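Local coordinates for cystathionine beta-lyases/cystathionine gamma-synthases (Corynebacterium glutamicum, PDB 5X5H), which probably makes L,L-cystathionine and succinate from O-succinyl-L-homoserine and L-cysteine, using pyridoxal 5'-phosphate, in methionine biosynthesis, at residues N104-G109 with W148-T153; V178-A183 with V198-T203; N264-A269 with V281-L286; G303-V308 with L362-I367. One frame throughout, in Å; residues are numbered along the deposited sequence.

Contact 1: N104-G109 with W148-T153; sequences NDAYGG and WVETPT. With PLP (pyridoxal-5'-phosphate), chain B.
Glu150 reaches from the end of strand 144-150 and takes the backbone N-H of Tyr107 on its carboxylate, with OE2 2.9 Å from Tyr107 N and the bond almost straight at 177°. The donor meets OE2 on the syn side. OE2 also lies 3.6 Å from Ala106 CB, while OE1 accepts from the backbone N of Asn154, so both oxygens are engaged. Ala106, Tyr107 and Glu150 are buried; the other end, at Asp105, is partly exposed yet close-packed too. There Thr153 OG1 donates to Asp105 OD2 at 2.6 Å, and Thr153 CG2 lies 3.2 Å from Asp105 O. OD2 is met on its anti side and takes a second bond from Ala156 N. Tyr107 stands at the N-cap of helix 108-118. With CG anti to the backbone N (chi1 177°), its ring turns away from Glu150 and lies against one face of the cofactor: PLP C4 sits 3.9 Å above the ring plane, over its centre. The hydroxyl is hydrogen-bonded to Arg54 of the second subunit. An aromatic ring laid along one face of the pyridine, at the C-terminal ends of parallel strands, is characteristic of fold-type I PLP enzymes.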
loop_
_atom_site.group_PDB
_atom_site.type_symbol
_atom_site.label_atom_id
_atom_site.label_comp_id
_atom_site.label_asym_id
_atom_site.label_seq_id
_atom_site.Cartn_x
_atom_site.Cartn_y
_atom_site.Cartn_z
ATOM N N ASN A 104 34.903 12.071 -14.582
ATOM C CA ASN A 104 34.549 12.280 -16.005
ATOM C C ASN A 104 33.592 11.286 -16.573
ATOM O O ASN A 104 33.495 11.153 -17.823
ATOM C CB ASN A 104 35.821 12.409 -16.991
ATOM C CG ASN A 104 36.631 11.146 -17.115
ATOM O OD1 ASN A 104 36.296 10.077 -16.623
ATOM N ND2 ASN A 104 37.790 11.297 -17.740
ATOM N N ASP A 105 33.003 10.437 -15.736
ATOM C CA ASP A 105 31.956 9.521 -16.190
ATOM C C ASP A 105 31.065 9.373 -15.006
ATOM O O ASP A 105 31.570 8.920 -13.937
ATOM C CB ASP A 105 32.505 8.136 -16.675
ATOM C CG ASP A 105 31.411 7.335 -17.513
ATOM O OD1 ASP A 105 31.024 7.781 -18.644
ATOM O OD2 ASP A 105 30.892 6.313 -17.077
ATOM N N ALA A 106 29.823 9.758 -15.125
ATOM C CA ALA A 106 28.995 9.858 -13.887
ATOM C C ALA A 106 27.594 10.025 -14.284
ATOM O O ALA A 106 27.280 10.454 -15.433
ATOM C CB ALA A 106 29.427 11.047 -13.000
ATOM N N TYR A 107 26.708 9.729 -13.362
ATOM C CA TYR A 107 25.366 9.823 -13.607
ATOM C C TYR A 107 25.107 11.323 -13.998
ATOM O O TYR A 107 25.525 12.315 -13.332
ATOM C CB TYR A 107 24.510 9.353 -12.349
ATOM C CG TYR A 107 23.123 9.522 -12.572
ATOM C CD1 TYR A 107 22.438 8.951 -13.694
ATOM C CD2 TYR A 107 22.299 10.278 -11.736
ATOM C CE1 TYR A 107 21.087 9.153 -14.004
ATOM C CE2 TYR A 107 21.006 10.449 -12.006
ATOM C CZ TYR A 107 20.300 9.899 -13.095
ATOM O OH TYR A 107 18.973 10.172 -13.408
ATOM N N GLY A 108 24.397 11.395 -15.099
ATOM C CA GLY A 108 24.071 12.712 -15.706
ATOM C C GLY A 108 23.309 13.589 -14.703
ATOM O O GLY A 108 23.534 14.798 -14.654
ATOM N N GLY A 109 22.488 12.965 -13.836
ATOM C CA GLY A 109 21.790 13.756 -12.859
ATOM C C GLY A 109 22.696 14.414 -11.777
ATOM O O GLY A 109 22.457 15.525 -11.381
ATOM N N TRP A 148 33.932 13.501 -5.223
ATOM C CA TRP A 148 32.771 12.675 -5.523
ATOM C C TRP A 148 33.165 11.554 -6.464
ATOM O O TRP A 148 33.596 11.851 -7.612
ATOM C CB TRP A 148 31.680 13.526 -6.145
ATOM C CG TRP A 148 30.396 12.752 -6.258
ATOM C CD1 TRP A 148 29.941 12.022 -7.313
ATOM C CD2 TRP A 148 29.422 12.663 -5.220
ATOM N NE1 TRP A 148 28.692 11.497 -7.007
ATOM C CE2 TRP A 148 28.400 11.846 -5.711
ATOM C CE3 TRP A 148 29.311 13.235 -3.939
ATOM C CZ2 TRP A 148 27.234 11.609 -4.963
ATOM C CZ3 TRP A 148 28.133 12.958 -3.164
ATOM C CH2 TRP A 148 27.124 12.169 -3.723
ATOM N N VAL A 149 33.091 10.325 -6.007
ATOM C CA VAL A 149 33.529 9.189 -6.795
ATOM C C VAL A 149 32.329 8.264 -7.055
ATOM O O VAL A 149 31.641 7.905 -6.060
ATOM C CB VAL A 149 34.671 8.443 -6.089
ATOM C CG1 VAL A 149 34.909 7.055 -6.671
ATOM C CG2 VAL A 149 35.974 9.325 -6.188
ATOM N N GLU A 150 32.109 7.785 -8.244
ATOM C CA GLU A 150 31.232 6.674 -8.538
ATOM C C GLU A 150 32.100 5.562 -8.987
ATOM O O GLU A 150 32.930 5.765 -9.889
ATOM C CB GLU A 150 30.330 6.889 -9.705
ATOM C CG GLU A 150 29.204 7.666 -9.517
ATOM C CD GLU A 150 28.385 7.821 -10.787
ATOM O OE1 GLU A 150 28.332 6.987 -11.721
ATOM O OE2 GLU A 150 27.673 8.805 -10.803
ATOM N N THR A 151 31.991 4.324 -8.503
ATOM C CA THR A 151 32.742 3.219 -9.054
ATOM C C THR A 151 31.995 1.908 -8.842
ATOM O O THR A 151 31.646 1.594 -7.700
ATOM C CB THR A 151 34.170 3.194 -8.475
ATOM O OG1 THR A 151 34.930 2.151 -9.086
ATOM C CG2 THR A 151 34.314 3.000 -6.997
ATOM N N PRO A 152 31.687 1.166 -9.915
ATOM C CA PRO A 152 31.886 1.505 -11.308
ATOM C C PRO A 152 31.053 2.672 -11.713
ATOM O O PRO A 152 29.922 2.866 -11.184
ATOM C CB PRO A 152 31.433 0.239 -12.058
ATOM C CG PRO A 152 31.482 -0.895 -11.021
ATOM C CD PRO A 152 31.078 -0.175 -9.719
ATOM N N THR A 153 31.526 3.440 -12.674
ATOM C CA THR A 153 30.760 4.596 -13.149
ATOM C C THR A 153 29.589 4.295 -14.033
ATOM O O THR A 153 29.531 3.205 -14.698
ATOM C CB THR A 153 31.655 5.617 -13.936
ATOM O OG1 THR A 153 32.102 4.975 -15.155
ATOM C CG2 THR A 153 32.823 6.047 -13.173
HETATM N N1 PLP B . 23.595 7.599 -8.855
HETATM C C2 PLP B . 23.623 6.636 -9.750
HETATM C C2A PLP B . 24.922 5.929 -9.940
HETATM C C3 PLP B . 22.472 6.212 -10.324
HETATM O O3 PLP B . 22.435 5.188 -11.244
HETATM C C4 PLP B . 21.240 6.834 -10.055
HETATM C C4A PLP B . 20.010 6.362 -10.715
HETATM C C5 PLP B . 21.244 7.977 -9.220
HETATM C C6 PLP B . 22.458 8.297 -8.637
HETATM C C5A PLP B . 20.010 8.830 -8.935
HETATM O O4P PLP B . 19.060 8.127 -8.065
HETATM P P PLP B . 17.504 8.396 -8.199
HETATM O O1P PLP B . 17.106 8.061 -9.623
HETATM O O2P PLP B . 17.003 7.451 -7.125
HETATM O O3P PLP B . 17.247 9.859 -7.830
#

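Contact 2: V178-A183 with V198-T203; sequences VDNTFA and VLHSTT. With PLP (pyridoxal-5'-phosphate), chain B.
Val178 and Asp179 pair in parallel with Val198 and Leu199, joined by Leu199 N to Val178 O at 2.9 Å and Asn180 N to Leu199 O at 2.9 Å. The two strands are joined through the short helix 184-187 as a beta-alpha-beta unit of the seven-stranded sheet that carries the cofactor. Past Asp179 the first strand breaks off, and the Thr181 side chain takes over the pairing: its OG1 accepts from Ser201 N in an almost straight bond of 178°. OG1 in turn donates to Asp179 OD1, which also accepts from Thr181 N and so closes an Asx turn. These two bonds fix the rotation of the carboxylate. Asp179 CG lies opposite the backbone N (chi1 176°), which carries OD2 to within 2.7 Å of PLP N1, an approach consistent with the aspartate that supports the pyridine nitrogen in related enzymes. Leu199 CD1 packs against Asp179 CG on the same face of the sheet. Asn180 CB rests on Val198 CG1 at 3.6 Å, and the Asn180 amide is held by Glu71 and Gln188. At the end of the second strand and just past it, two hydroxyls converge on the phosphate: PLP O2P accepts from Ser201 OG at 2.8 Å and from Thr203 OG1 at 2.7 Å.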
loop_
_atom_site.group_PDB
_atom_site.type_symbol
_atom_site.label_atom_id
_atom_site.label_comp_id
_atom_site.label_asym_id
_atom_site.label_seq_id
_atom_site.Cartn_x
_atom_site.Cartn_y
_atom_site.Cartn_z
ATOM N N VAL A 178 31.595 8.223 -1.850
ATOM C CA VAL A 178 31.434 7.214 -2.921
ATOM C C VAL A 178 29.943 6.979 -3.152
ATOM O O VAL A 178 29.227 6.611 -2.191
ATOM C CB VAL A 178 32.200 5.919 -2.685
ATOM C CG1 VAL A 178 31.924 4.925 -3.702
ATOM C CG2 VAL A 178 33.718 6.208 -2.570
ATOM N N ASP A 179 29.518 7.131 -4.382
ATOM C CA ASP A 179 28.187 6.690 -4.844
ATOM C C ASP A 179 28.343 5.214 -5.189
ATOM O O ASP A 179 28.993 4.862 -6.181
ATOM C CB ASP A 179 27.728 7.555 -5.967
ATOM C CG ASP A 179 26.395 7.117 -6.586
ATOM O OD1 ASP A 179 25.948 5.959 -6.349
ATOM O OD2 ASP A 179 25.843 7.943 -7.406
ATOM N N ASN A 180 27.827 4.365 -4.279
ATOM C CA ASN A 180 27.959 2.892 -4.333
ATOM C C ASN A 180 26.744 2.213 -4.926
ATOM O O ASN A 180 26.552 1.007 -4.693
ATOM C CB ASN A 180 28.284 2.374 -2.924
ATOM C CG ASN A 180 28.875 1.034 -2.867
ATOM O OD1 ASN A 180 29.688 0.689 -3.726
ATOM N ND2 ASN A 180 28.479 0.193 -1.901
ATOM N N THR A 181 25.942 2.930 -5.709
ATOM C CA THR A 181 24.704 2.419 -6.271
ATOM C C THR A 181 24.945 1.154 -7.069
ATOM O O THR A 181 24.222 0.162 -6.895
ATOM C CB THR A 181 23.997 3.477 -7.098
ATOM O OG1 THR A 181 23.638 4.622 -6.279
ATOM C CG2 THR A 181 22.801 2.989 -7.795
ATOM N N PHE A 182 25.834 1.202 -8.075
ATOM C CA PHE A 182 26.029 0.056 -9.004
ATOM C C PHE A 182 26.595 -1.153 -8.336
ATOM O O PHE A 182 26.069 -2.280 -8.591
ATOM C CB PHE A 182 26.957 0.496 -10.132
ATOM C CG PHE A 182 26.300 1.124 -11.249
ATOM C CD1 PHE A 182 25.191 2.004 -11.150
ATOM C CD2 PHE A 182 26.859 0.985 -12.542
ATOM C CE1 PHE A 182 24.589 2.547 -12.280
ATOM C CE2 PHE A 182 26.280 1.545 -13.641
ATOM C CZ PHE A 182 25.152 2.308 -13.558
ATOM N N ALA A 183 27.525 -0.985 -7.388
ATOM C CA ALA A 183 28.088 -2.204 -6.751
ATOM C C ALA A 183 27.163 -2.789 -5.704
ATOM O O ALA A 183 27.076 -4.021 -5.578
ATOM C CB ALA A 183 29.371 -1.855 -6.042
ATOM N N VAL A 198 28.888 7.273 2.151
ATOM C CA VAL A 198 28.466 6.457 1.002
ATOM C C VAL A 198 27.051 6.841 0.664
ATOM O O VAL A 198 26.215 6.946 1.569
ATOM C CB VAL A 198 28.599 4.946 1.237
ATOM C CG1 VAL A 198 27.981 4.130 0.148
ATOM C CG2 VAL A 198 30.071 4.580 1.386
ATOM N N LEU A 199 26.780 7.003 -0.622
ATOM C CA LEU A 199 25.464 7.301 -1.159
ATOM C C LEU A 199 24.950 6.124 -1.947
ATOM O O LEU A 199 25.674 5.572 -2.783
ATOM C CB LEU A 199 25.571 8.532 -2.017
ATOM C CG LEU A 199 24.432 9.222 -2.814
ATOM C CD1 LEU A 199 23.916 8.406 -3.952
ATOM C CD2 LEU A 199 23.312 9.695 -2.046
ATOM N N HIS A 200 23.653 5.854 -1.846
ATOM C CA HIS A 200 22.927 4.974 -2.701
ATOM C C HIS A 200 21.678 5.574 -3.288
ATOM O O HIS A 200 20.897 6.170 -2.557
ATOM C CB HIS A 200 22.429 3.675 -1.942
ATOM C CG HIS A 200 23.530 2.777 -1.616
ATOM N ND1 HIS A 200 24.230 2.722 -0.428
ATOM C CD2 HIS A 200 24.123 1.915 -2.453
ATOM C CE1 HIS A 200 25.198 1.810 -0.580
ATOM N NE2 HIS A 200 25.121 1.335 -1.818
ATOM N N SER A 201 21.389 5.295 -4.543
ATOM C CA SER A 201 20.018 5.311 -5.099
ATOM C C SER A 201 19.412 3.923 -4.772
ATOM O O SER A 201 19.808 2.972 -5.409
ATOM C CB SER A 201 20.039 5.527 -6.546
ATOM O OG SER A 201 18.696 5.273 -7.045
ATOM N N THR A 202 18.540 3.807 -3.785
ATOM C CA THR A 202 17.902 2.543 -3.472
ATOM C C THR A 202 16.881 2.176 -4.487
ATOM O O THR A 202 16.387 1.024 -4.525
ATOM C CB THR A 202 17.340 2.566 -2.068
ATOM O OG1 THR A 202 16.290 3.560 -1.958
ATOM C CG2 THR A 202 18.346 2.900 -1.012
ATOM N N THR A 203 16.520 3.117 -5.405
ATOM C CA THR A 203 15.715 2.844 -6.591
ATOM C C THR A 203 16.174 1.651 -7.378
ATOM O O THR A 203 15.375 1.033 -8.091
ATOM C CB THR A 203 15.788 4.118 -7.463
ATOM O OG1 THR A 203 15.475 5.257 -6.650
ATOM C CG2 THR A 203 14.771 4.041 -8.590
HETATM N N1 PLP B . 23.595 7.599 -8.855
HETATM C C2 PLP B . 23.623 6.636 -9.750
HETATM C C2A PLP B . 24.922 5.929 -9.940
HETATM C C3 PLP B . 22.472 6.212 -10.324
HETATM O O3 PLP B . 22.435 5.188 -11.244
HETATM C C4 PLP B . 21.240 6.834 -10.055
HETATM C C4A PLP B . 20.010 6.362 -10.715
HETATM C C5 PLP B . 21.244 7.977 -9.220
HETATM C C6 PLP B . 22.458 8.297 -8.637
HETATM C C5A PLP B . 20.010 8.830 -8.935
HETATM O O4P PLP B . 19.060 8.127 -8.065
HETATM P P PLP B . 17.504 8.396 -8.199
HETATM O O1P PLP B . 17.106 8.061 -9.623
HETATM O O2P PLP B . 17.003 7.451 -7.125
HETATM O O3P PLP B . 17.247 9.859 -7.830
#

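Contact 3: N264-A269 with V281-L286; sequences NAEKIA and VLYPGL
Tyr283 lies obliquely against helix 254-273, its ring spanning one turn between the methyls of Ala265 and Ala269. The small alanines, four residues apart on one flank of the helix, make the hollow that receives the ring: Ala269 CB comes 3.9 Å from Tyr283 CG at the root, and Ala265 CB 3.9 Å from Tyr283 CE1 farther out. CG is anti to the backbone N of Tyr283 (chi1 -176°), which sends the ring along the helix toward Ala265 and Glu266. The Ala269 methyl is itself a bump, caught among the Tyr283 ring, Val281 CG1 at 4.2 Å and, more loosely, Leu286 CD2 at 4.4 Å. In the C-terminal domain this long helix covers one face of the five-stranded sheet, near its outermost strand 278-282; a type I beta turn from Tyr283 to Leu286 brings the leucine back to the helix. At the partly exposed end, the Glu266 chain crosses the ring, with CG 3.8 Å from Tyr283 OH and the carboxylate plane turned 72° from the ring. One water donates to both Glu266 OE2, at 2.7 Å, and Tyr283 OH. Glu266 OE2 also salt-bridges Arg301, and Tyr283 OH is hydrogen-bonded to Gly303 O.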
loop_
_atom_site.group_PDB
_atom_site.type_symbol
_atom_site.label_atom_id
_atom_site.label_comp_id
_atom_site.label_asym_id
_atom_site.label_seq_id
_atom_site.Cartn_x
_atom_site.Cartn_y
_atom_site.Cartn_z
ATOM N N ASN A 264 24.876 -14.009 -14.368
ATOM C CA ASN A 264 24.310 -13.777 -15.674
ATOM C C ASN A 264 25.190 -12.777 -16.426
ATOM O O ASN A 264 25.452 -12.986 -17.621
ATOM C CB ASN A 264 22.907 -13.228 -15.540
ATOM C CG ASN A 264 21.893 -14.344 -15.252
ATOM O OD1 ASN A 264 22.146 -15.533 -15.310
ATOM N ND2 ASN A 264 20.598 -13.882 -14.994
ATOM N N ALA A 265 25.559 -11.693 -15.800
ATOM C CA ALA A 265 26.332 -10.652 -16.519
ATOM C C ALA A 265 27.703 -11.245 -16.966
ATOM O O ALA A 265 28.116 -10.860 -18.074
ATOM C CB ALA A 265 26.515 -9.438 -15.683
ATOM N N GLU A 266 28.360 -12.036 -16.145
ATOM C CA GLU A 266 29.654 -12.640 -16.567
ATOM C C GLU A 266 29.422 -13.407 -17.869
ATOM O O GLU A 266 30.266 -13.258 -18.820
ATOM C CB GLU A 266 30.177 -13.558 -15.497
ATOM C CG GLU A 266 30.683 -12.885 -14.271
ATOM C CD GLU A 266 30.892 -13.837 -13.064
ATOM O OE1 GLU A 266 30.713 -15.094 -13.229
ATOM O OE2 GLU A 266 31.303 -13.367 -11.981
ATOM N N LYS A 267 28.362 -14.124 -18.025
ATOM C CA LYS A 267 28.140 -14.947 -19.196
ATOM C C LYS A 267 27.759 -14.111 -20.366
ATOM O O LYS A 267 28.186 -14.327 -21.518
ATOM C CB LYS A 267 27.123 -16.064 -18.958
ATOM C CG LYS A 267 27.612 -17.044 -17.945
ATOM C CD LYS A 267 26.556 -18.037 -17.549
ATOM C CE LYS A 267 26.926 -18.836 -16.354
ATOM N NZ LYS A 267 25.704 -19.562 -15.933
ATOM N N ILE A 268 26.902 -13.112 -20.221
ATOM C CA ILE A 268 26.545 -12.226 -21.331
ATOM C C ILE A 268 27.776 -11.404 -21.778
ATOM O O ILE A 268 27.975 -11.206 -23.025
ATOM C CB ILE A 268 25.389 -11.287 -20.963
ATOM C CG1 ILE A 268 24.140 -12.116 -20.620
ATOM C CG2 ILE A 268 25.159 -10.208 -22.065
ATOM C CD1 ILE A 268 23.548 -12.770 -21.822
ATOM N N ALA A 269 28.600 -10.903 -20.875
ATOM C CA ALA A 269 29.787 -10.141 -21.252
ATOM C C ALA A 269 30.708 -11.071 -22.099
ATOM O O ALA A 269 31.280 -10.600 -23.087
ATOM C CB ALA A 269 30.507 -9.666 -20.046
ATOM N N VAL A 281 33.412 -4.382 -25.144
ATOM C CA VAL A 281 32.556 -4.756 -23.965
ATOM C C VAL A 281 33.185 -4.136 -22.758
ATOM O O VAL A 281 34.323 -4.323 -22.455
ATOM C CB VAL A 281 32.438 -6.230 -23.794
ATOM C CG1 VAL A 281 31.493 -6.546 -22.615
ATOM C CG2 VAL A 281 31.911 -6.868 -25.019
ATOM N N LEU A 282 32.366 -3.322 -22.043
ATOM C CA LEU A 282 32.707 -2.705 -20.840
ATOM C C LEU A 282 32.071 -3.519 -19.699
ATOM O O LEU A 282 30.854 -3.503 -19.538
ATOM C CB LEU A 282 32.198 -1.230 -20.802
ATOM C CG LEU A 282 32.855 -0.350 -21.878
ATOM C CD1 LEU A 282 32.091 0.927 -22.057
ATOM C CD2 LEU A 282 34.269 -0.128 -21.594
ATOM N N TYR A 283 32.908 -4.205 -18.984
ATOM C CA TYR A 283 32.464 -5.035 -17.832
ATOM C C TYR A 283 33.642 -5.151 -16.910
ATOM O O TYR A 283 34.722 -5.647 -17.341
ATOM C CB TYR A 283 31.966 -6.407 -18.271
ATOM C CG TYR A 283 31.392 -7.248 -17.081
ATOM C CD1 TYR A 283 30.247 -6.795 -16.400
ATOM C CD2 TYR A 283 32.021 -8.374 -16.576
ATOM C CE1 TYR A 283 29.796 -7.454 -15.330
ATOM C CE2 TYR A 283 31.511 -9.030 -15.473
ATOM C CZ TYR A 283 30.413 -8.543 -14.855
ATOM O OH TYR A 283 29.952 -9.149 -13.707
ATOM N N PRO A 284 33.587 -4.800 -15.619
ATOM C CA PRO A 284 34.732 -4.789 -14.763
ATOM C C PRO A 284 35.471 -6.115 -14.595
ATOM O O PRO A 284 36.683 -6.134 -14.212
ATOM C CB PRO A 284 34.223 -4.160 -13.415
ATOM C CG PRO A 284 33.043 -3.426 -13.842
ATOM C CD PRO A 284 32.411 -4.204 -14.913
ATOM N N GLY A 285 34.804 -7.232 -14.788
ATOM C CA GLY A 285 35.430 -8.527 -14.648
ATOM C C GLY A 285 36.254 -8.966 -15.831
ATOM O O GLY A 285 36.984 -9.946 -15.626
ATOM N N LEU A 286 36.261 -8.251 -16.908
ATOM C CA LEU A 286 37.123 -8.612 -18.072
ATOM C C LEU A 286 38.545 -8.147 -17.773
ATOM O O LEU A 286 38.801 -7.025 -17.307
ATOM C CB LEU A 286 36.566 -8.078 -19.347
ATOM C CG LEU A 286 35.130 -8.461 -19.623
ATOM C CD1 LEU A 286 34.653 -7.858 -20.898
ATOM C CD2 LEU A 286 34.894 -9.960 -19.635
HETATM O O HOH W 1 30.826 -10.734 -11.490
#

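Contact 4: G303-V308 with L362-I367; sequences GGMISV and LVRISI
Leu362 starts the second strand beside Ser307, its CD2 coming 3.9 Å from Ser307 OG, while its CA-H leans on Val308 O. Val363 follows as one half of a hydrogen-bonded pair with Val308: each backbone N donates to the other residue's O, both at 2.8 Å. Arg364 sits opposite Ser307 in a non-hydrogen-bonded pair, and its CG passes 3.6 Å from Ser307 OG, whose hydroxyl is hydrogen-bonded to Pro155 O. The chain is extended as far as CD and then bends at chi3 (79°), and Met305 CE lies 3.7 Å from Arg364 CG, packing along the aliphatic part. The guanidinium carries on past the strand to a salt bridge with Glu341 and a hydrogen bond to Asn154 of the cofactor pocket. These two strands run antiparallel, 164° between their directions, near the middle of the mixed sheet of the C-terminal domain; one face, with Arg364, Ser307 and Met305, is turned to the active site, and the other, with the valines and isoleucines, to helix 254-273. On that helix-covered face Ile365 and Ile306 form the second hydrogen-bonded pair, bonded both ways, Ile365 N donating to Ile306 O at 2.7 Å, and Ile365 CD1 touches Val308 CG2. Ser366 returns to the first face, with CA and CB both against Met305 SD; bends at chi2 and chi3 fold the methionine back over the neighbouring strand. Ser366 OG is hydrogen-bonded to Gly334 N. Ile367 leaves the strand with its N donating to Gly304 O at 3.0 Å and CG1 3.8 Å from Ile306 CD1.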
loop_
_atom_site.group_PDB
_atom_site.type_symbol
_atom_site.label_atom_id
_atom_site.label_comp_id
_atom_site.label_asym_id
_atom_site.label_seq_id
_atom_site.Cartn_x
_atom_site.Cartn_y
_atom_site.Cartn_z
ATOM N N GLY A 303 29.521 -7.230 -10.787
ATOM C CA GLY A 303 28.288 -6.535 -10.945
ATOM C C GLY A 303 27.389 -7.065 -12.048
ATOM O O GLY A 303 27.676 -7.996 -12.824
ATOM N N GLY A 304 26.212 -6.496 -12.119
ATOM C CA GLY A 304 25.224 -6.829 -13.095
ATOM C C GLY A 304 25.087 -5.971 -14.344
ATOM O O GLY A 304 24.235 -6.243 -15.194
ATOM N N MET A 305 25.881 -4.925 -14.413
ATOM C CA MET A 305 25.792 -3.943 -15.506
ATOM C C MET A 305 26.846 -4.264 -16.543
ATOM O O MET A 305 27.955 -4.651 -16.244
ATOM C CB MET A 305 26.028 -2.571 -14.965
ATOM C CG MET A 305 24.971 -2.072 -13.972
ATOM S SD MET A 305 23.300 -2.076 -14.483
ATOM C CE MET A 305 23.415 -0.923 -15.859
ATOM N N ILE A 306 26.452 -4.109 -17.791
ATOM C CA ILE A 306 27.445 -4.232 -18.945
ATOM C C ILE A 306 27.111 -3.070 -19.872
ATOM O O ILE A 306 25.949 -2.821 -20.214
ATOM C CB ILE A 306 27.151 -5.490 -19.707
ATOM C CG1 ILE A 306 27.263 -6.745 -18.832
ATOM C CG2 ILE A 306 28.120 -5.612 -20.926
ATOM C CD1 ILE A 306 26.848 -8.027 -19.506
ATOM N N SER A 307 28.130 -2.415 -20.394
ATOM C CA SER A 307 27.957 -1.515 -21.521
ATOM C C SER A 307 28.695 -2.032 -22.737
ATOM O O SER A 307 29.659 -2.765 -22.571
ATOM C CB SER A 307 28.367 -0.093 -21.178
ATOM O OG SER A 307 27.347 0.496 -20.306
ATOM N N VAL A 308 28.189 -1.686 -23.863
ATOM C CA VAL A 308 28.647 -2.287 -25.155
ATOM C C VAL A 308 28.740 -1.135 -26.136
ATOM O O VAL A 308 27.801 -0.403 -26.296
ATOM C CB VAL A 308 27.650 -3.281 -25.621
ATOM C CG1 VAL A 308 28.147 -4.011 -26.877
ATOM C CG2 VAL A 308 27.315 -4.316 -24.529
ATOM N N LEU A 362 27.114 3.555 -27.837
ATOM C CA LEU A 362 27.136 2.835 -26.530
ATOM C C LEU A 362 25.720 2.485 -26.073
ATOM O O LEU A 362 24.827 3.322 -26.126
ATOM C CB LEU A 362 27.897 3.562 -25.491
ATOM C CG LEU A 362 28.138 2.815 -24.157
ATOM C CD1 LEU A 362 29.346 3.235 -23.479
ATOM C CD2 LEU A 362 26.910 3.071 -23.224
ATOM N N VAL A 363 25.541 1.208 -25.717
ATOM C CA VAL A 363 24.291 0.712 -25.061
ATOM C C VAL A 363 24.652 0.206 -23.698
ATOM O O VAL A 363 25.668 -0.441 -23.496
ATOM C CB VAL A 363 23.666 -0.406 -25.877
ATOM C CG1 VAL A 363 22.474 -1.091 -25.135
ATOM C CG2 VAL A 363 23.184 0.140 -27.221
ATOM N N ARG A 364 23.801 0.592 -22.690
ATOM C CA ARG A 364 23.998 0.178 -21.307
ATOM C C ARG A 364 22.927 -0.856 -21.015
ATOM O O ARG A 364 21.733 -0.667 -21.312
ATOM C CB ARG A 364 23.854 1.322 -20.359
ATOM C CG ARG A 364 24.118 1.010 -18.886
ATOM C CD ARG A 364 23.713 2.111 -17.928
ATOM N NE ARG A 364 22.287 2.054 -17.741
ATOM C CZ ARG A 364 21.594 3.028 -17.187
ATOM N NH1 ARG A 364 22.173 4.048 -16.663
ATOM N NH2 ARG A 364 20.340 2.909 -17.016
ATOM N N ILE A 365 23.395 -2.007 -20.489
ATOM C CA ILE A 365 22.492 -3.113 -20.198
ATOM C C ILE A 365 22.532 -3.440 -18.741
ATOM O O ILE A 365 23.586 -3.608 -18.131
ATOM C CB ILE A 365 22.849 -4.409 -20.965
ATOM C CG1 ILE A 365 23.036 -4.071 -22.492
ATOM C CG2 ILE A 365 21.796 -5.441 -20.795
ATOM C CD1 ILE A 365 23.594 -5.293 -23.242
ATOM N N SER A 366 21.316 -3.461 -18.120
ATOM C CA SER A 366 21.121 -3.960 -16.732
ATOM C C SER A 366 20.657 -5.415 -16.851
ATOM O O SER A 366 19.503 -5.663 -17.205
ATOM C CB SER A 366 20.127 -3.063 -16.021
ATOM O OG SER A 366 19.930 -3.588 -14.665
ATOM N N ILE A 367 21.544 -6.370 -16.568
ATOM C CA ILE A 367 21.281 -7.765 -16.691
ATOM C C ILE A 367 20.496 -8.170 -15.437
ATOM O O ILE A 367 21.045 -7.989 -14.353
ATOM C CB ILE A 367 22.552 -8.588 -16.859
ATOM C CG1 ILE A 367 23.313 -8.201 -18.171
ATOM C CG2 ILE A 367 22.278 -10.084 -16.823
ATOM C CD1 ILE A 367 22.602 -8.570 -19.375
#

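In the fold
Contacts 1 and 2, with centres 10 Å apart, both line the cofactor pocket. They sit on neighbouring strands of the large sheet, Val149 O lying 2.8 Å from Asp179 N. Contacts 3 and 4, centres 8 Å apart, likewise share a sheet, joined where Leu282 N lies 2.8 Å from Ser307 O. The two pairs touch at Phe182 CE2 against Met305 CG, 3.9 Å, between contacts 2 and 4, and at Pro152 CG against Pro284 CG, 4.1 Å, between contacts 1 and 3. Of the C-terminal pair, contact 4 faces the site, the nearest atoms of the Arg364 side chain and PLP being about 6 Å apart; contact 3, about 20 Å from contact 2 between centres, lies farther from the cofactor.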